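Local coordinates for hydrogenase expression protein (PDB 3SB1) that is of uncharacterised function but, as a member of the HupH/HyaF family, probably takes part in the expression or maturation of hydrogenase, at residues Glu82-Glu87 and Val113-His118. Numbering follows the deposited sequence.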
ATOM      1  N   GLU A  82      17.315 -15.529  -3.745  1.00 23.95           N
ATOM      2  CA  GLU A  82      18.106 -14.316  -3.463  1.00 24.22           C
ATOM      3  C   GLU A  82      18.475 -13.622  -4.778  1.00 22.20           C
ATOM      4  O   GLU A  82      18.501 -12.395  -4.860  1.00 22.09           O
ATOM      5  CB  GLU A  82      19.391 -14.655  -2.699  1.00 27.47           C
ATOM      6  CG  GLU A  82      19.170 -15.210  -1.305  1.00 31.36           C
ATOM      7  CD  GLU A  82      20.436 -15.777  -0.659  1.00 38.51           C
ATOM      8  OE1 GLU A  82      21.572 -15.558  -1.168  1.00 41.47           O
ATOM      9  OE2 GLU A  82      20.280 -16.492   0.353  1.00 42.66           O
ATOM     10  N   TRP A  83      18.856 -14.416  -5.779  1.00 20.85           N
ATOM     11  CA  TRP A  83      19.199 -13.886  -7.093  1.00 19.84           C
ATOM     12  C   TRP A  83      18.004 -13.133  -7.694  1.00 19.78           C
ATOM     13  O   TRP A  83      18.128 -12.020  -8.173  1.00 19.88           O
ATOM     14  CB  TRP A  83      19.659 -14.988  -8.056  1.00 20.08           C
ATOM     15  CG  TRP A  83      19.841 -14.448  -9.439  1.00 21.97           C
ATOM     16  CD1 TRP A  83      20.975 -13.840  -9.930  1.00 31.94           C
ATOM     17  CD2 TRP A  83      18.889 -14.436 -10.515  1.00 22.24           C
ATOM     18  NE1 TRP A  83      20.788 -13.468 -11.240  1.00 31.84           N
ATOM     19  CE2 TRP A  83      19.505 -13.772 -11.609  1.00 30.03           C
ATOM     20  CE3 TRP A  83      17.567 -14.876 -10.658  1.00 25.13           C
ATOM     21  CZ2 TRP A  83      18.855 -13.574 -12.829  1.00 29.97           C
ATOM     22  CZ3 TRP A  83      16.913 -14.630 -11.864  1.00 25.97           C
ATOM     23  CH2 TRP A  83      17.571 -14.008 -12.939  1.00 28.40           C
ATOM     24  N   LEU A  84      16.842 -13.768  -7.704  1.00 18.75           N
ATOM     25  CA  LEU A  84      15.650 -13.144  -8.241  1.00 19.24           C
ATOM     26  C   LEU A  84      15.262 -11.877  -7.493  1.00 17.81           C
ATOM     27  O   LEU A  84      14.926 -10.878  -8.104  1.00 17.78           O
ATOM     28  CB  LEU A  84      14.484 -14.154  -8.245  1.00 18.80           C
ATOM     29  CG  LEU A  84      13.182 -13.646  -8.826  1.00 19.00           C
ATOM     30  CD1 LEU A  84      13.362 -13.456 -10.320  1.00 20.52           C
ATOM     31  CD2 LEU A  84      12.029 -14.627  -8.553  1.00 18.59           C
ATOM     32  N   ARG A  85      15.279 -11.909  -6.164  0.50 19.30           N
ATOM     33  CA  ARG A  85      14.919 -10.709  -5.376  0.50 20.35           C
ATOM     34  C   ARG A  85      15.877  -9.577  -5.710  0.50 20.04           C
ATOM     35  O   ARG A  85      15.450  -8.423  -5.895  0.50 21.29           O
ATOM     36  CB  ARG A  85      14.914 -10.983  -3.862  0.50 20.79           C
ATOM     37  CG  ARG A  85      14.431  -9.813  -2.949  0.50 26.27           C
ATOM     38  CD  ARG A  85      12.917  -9.652  -2.954  0.50 30.44           C
ATOM     39  NE  ARG A  85      12.341  -8.529  -2.187  0.50 32.79           N
ATOM     40  CZ  ARG A  85      11.933  -8.601  -0.918  0.50 38.01           C
ATOM     41  NH1 ARG A  85      11.379  -7.548  -0.326  0.50 36.02           N
ATOM     42  NH2 ARG A  85      12.072  -9.726  -0.234  0.50 40.85           N
ATOM     43  N   ALA A  86      17.166  -9.893  -5.825  1.00 21.10           N
ATOM     44  CA  ALA A  86      18.183  -8.877  -6.147  1.00 23.57           C
ATOM     45  C   ALA A  86      18.014  -8.326  -7.565  1.00 22.64           C
ATOM     46  O   ALA A  86      18.223  -7.114  -7.819  1.00 23.12           O
ATOM     47  CB  ALA A  86      19.565  -9.473  -5.974  1.00 25.25           C
ATOM     48  N   GLU A  87      17.654  -9.201  -8.500  1.00 19.76           N
ATOM     49  CA  GLU A  87      17.440  -8.781  -9.866  1.00 18.33           C
ATOM     50  C   GLU A  87      16.234  -7.865 -10.080  1.00 20.36           C
ATOM     51  O   GLU A  87      16.253  -6.919 -10.885  1.00 21.05           O
ATOM     52  CB  GLU A  87      17.295 -10.012 -10.725  1.00 22.58           C
ATOM     53  CG  GLU A  87      16.926  -9.724 -12.139  1.00 23.19           C
ATOM     54  CD  GLU A  87      18.035  -8.970 -12.899  1.00 30.59           C
ATOM     55  OE1 GLU A  87      19.233  -9.119 -12.554  1.00 31.21           O
ATOM     56  OE2 GLU A  87      17.679  -8.205 -13.811  1.00 33.88           O
ATOM     57  N   VAL A 113       4.929  -5.143 -10.325  1.00 11.78           N
ATOM     58  CA  VAL A 113       5.498  -6.411  -9.864  1.00 11.15           C
ATOM     59  C   VAL A 113       5.836  -6.297  -8.418  1.00 12.21           C
ATOM     60  O   VAL A 113       6.702  -5.494  -8.037  1.00 12.64           O
ATOM     61  CB  VAL A 113       6.736  -6.786 -10.690  1.00 11.41           C
ATOM     62  CG1 VAL A 113       7.285  -8.186 -10.256  1.00 10.67           C
ATOM     63  CG2 VAL A 113       6.469  -6.724 -12.229  1.00 13.43           C
ATOM     64  N   TRP A 114       5.127  -7.072  -7.595  1.00 11.64           N
ATOM     65  CA  TRP A 114       5.234  -7.018  -6.153  1.00 10.04           C
ATOM     66  C   TRP A 114       5.740  -8.285  -5.559  1.00 11.20           C
ATOM     67  O   TRP A 114       5.332  -9.370  -6.006  1.00 12.73           O
ATOM     68  CB  TRP A 114       3.823  -6.697  -5.549  1.00 11.84           C
ATOM     69  CG  TRP A 114       3.145  -5.489  -6.078  1.00 12.36           C
ATOM     70  CD1 TRP A 114       2.503  -5.345  -7.306  1.00 11.83           C
ATOM     71  CD2 TRP A 114       3.054  -4.201  -5.438  1.00 11.67           C
ATOM     72  NE1 TRP A 114       2.060  -4.058  -7.454  1.00 12.18           N
ATOM     73  CE2 TRP A 114       2.336  -3.335  -6.317  1.00 12.75           C
ATOM     74  CE3 TRP A 114       3.413  -3.742  -4.186  1.00 12.16           C
ATOM     75  CZ2 TRP A 114       2.037  -2.039  -5.962  1.00 13.04           C
ATOM     76  CZ3 TRP A 114       3.097  -2.431  -3.837  1.00 16.40           C
ATOM     77  CH2 TRP A 114       2.472  -1.599  -4.728  1.00 14.31           C
ATOM     78  N   TRP A 115       6.563  -8.174  -4.513  1.00 11.02           N
ATOM     79  CA  TRP A 115       7.129  -9.356  -3.801  1.00 12.28           C
ATOM     80  C   TRP A 115       6.414  -9.415  -2.445  1.00 12.95           C
ATOM     81  O   TRP A 115       6.515  -8.480  -1.651  1.00 12.94           O
ATOM     82  CB  TRP A 115       8.621  -9.219  -3.574  1.00 13.38           C
ATOM     83  CG  TRP A 115       9.286 -10.480  -3.146  1.00 14.13           C
ATOM     84  CD1 TRP A 115       9.208 -11.103  -1.939  1.00 17.25           C
ATOM     85  CD2 TRP A 115      10.198 -11.260  -3.945  1.00 12.87           C
ATOM     86  NE1 TRP A 115       9.987 -12.264  -1.955  1.00 16.42           N
ATOM     87  CE2 TRP A 115      10.630 -12.341  -3.161  1.00 12.80           C
ATOM     88  CE3 TRP A 115      10.753 -11.085  -5.193  1.00 16.19           C
ATOM     89  CZ2 TRP A 115      11.562 -13.282  -3.625  1.00 14.80           C
ATOM     90  CZ3 TRP A 115      11.667 -12.048  -5.665  1.00 18.08           C
ATOM     91  CH2 TRP A 115      12.056 -13.119  -4.865  1.00 17.07           C
ATOM     92  N   ILE A 116       5.718 -10.519  -2.208  0.50 11.11           N
ATOM     93  CA  ILE A 116       4.915 -10.703  -1.025  0.50 12.10           C
ATOM     94  C   ILE A 116       5.480 -11.820  -0.141  0.50 12.34           C
ATOM     95  O   ILE A 116       5.877 -12.888  -0.641  0.50 12.11           O
ATOM     96  CB  ILE A 116       3.488 -11.106  -1.460  0.50 11.93           C
ATOM     97  CG1 ILE A 116       3.000 -10.187  -2.612  0.50 15.44           C
ATOM     98  CG2 ILE A 116       2.543 -11.139  -0.263  0.50 15.67           C
ATOM     99  CD1 ILE A 116       2.909  -8.735  -2.268  0.50 18.62           C
ATOM    100  N   ILE A 117       5.576 -11.543   1.156  1.00 11.83           N
ATOM    101  CA  ILE A 117       5.992 -12.562   2.108  1.00 13.28           C
ATOM    102  C   ILE A 117       5.063 -12.486   3.315  1.00 13.83           C
ATOM    103  O   ILE A 117       4.850 -11.382   3.869  1.00 15.21           O
ATOM    104  CB  ILE A 117       7.450 -12.383   2.635  1.00 13.16           C
ATOM    105  CG1 ILE A 117       8.480 -12.390   1.522  1.00 16.52           C
ATOM    106  CG2 ILE A 117       7.725 -13.432   3.762  1.00 17.26           C
ATOM    107  CD1 ILE A 117       9.833 -11.864   1.965  1.00 21.32           C
ATOM    108  N   HIS A 118       4.472 -13.618   3.700  1.00 11.94           N
ATOM    109  CA  HIS A 118       3.731 -13.659   4.973  1.00 12.91           C
ATOM    110  C   HIS A 118       4.478 -14.550   5.958  1.00 12.20           C
ATOM    111  O   HIS A 118       4.885 -15.626   5.621  1.00 12.80           O
ATOM    112  CB  HIS A 118       2.336 -14.265   4.885  1.00 14.28           C
ATOM    113  CG  HIS A 118       1.615 -14.196   6.181  1.00 15.14           C
ATOM    114  ND1 HIS A 118       1.421 -15.280   7.021  1.00 17.16           N
ATOM    115  CD2 HIS A 118       1.097 -13.118   6.830  1.00 13.27           C
ATOM    116  CE1 HIS A 118       0.785 -14.857   8.112  1.00 15.37           C
ATOM    117  NE2 HIS A 118       0.586 -13.568   8.015  1.00 21.29           N
TER
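Arg85, in the conformer described here, one of two modelled, lies over one face of the Trp115 indole, a cation-pi stack through which helix 78-88 packs on strand 113-119, a central strand of the antiparallel sheet in this alpha+beta domain. The guanidinium is nearly parallel to the ring, the planes 16° apart; its CZ stands 4.0 Å from the centroid of the five-membered ring. Further back along the side chain, the aliphatic part covers the benzo half: Arg85 CD makes a CH-pi contact 3.4 Å from the centroid of the six-membered ring. A bend at chi2 (77°), between extended torsions at chi1 and chi3, turns the arginine chain along the indole, so that methylene and cation share the same face. Leu84, the preceding helix residue, meets the ring at its edge instead, with CG 3.9 Å from Trp115 CZ3. Two residues up the strand, Ile117 makes a van der Waals contact at the far end of the arginine, its CD1 3.8 Å from Arg85 NH2.

No hydrogen bond joins the two segments; the polar ends are held from neighbouring strands. Asp106, on strand 102-107, forms a salt bridge with Arg85 NH1 and probably helps to keep the guanidinium flat on the indole, while Leu49 and Leu50 of helix 48-63 pack against Leu84. Trp115 reaches from the sheet to the helix because its chi1 of -167° sets CG opposite the backbone N, and its outer rim meets the helical backbone, where CZ3 lies 3.5 Å from Arg85 CA. On the pyrrole side of the indole, Trp115 NE1 hydrogen-bonds to OE1 of Gln128 on strand 125-132.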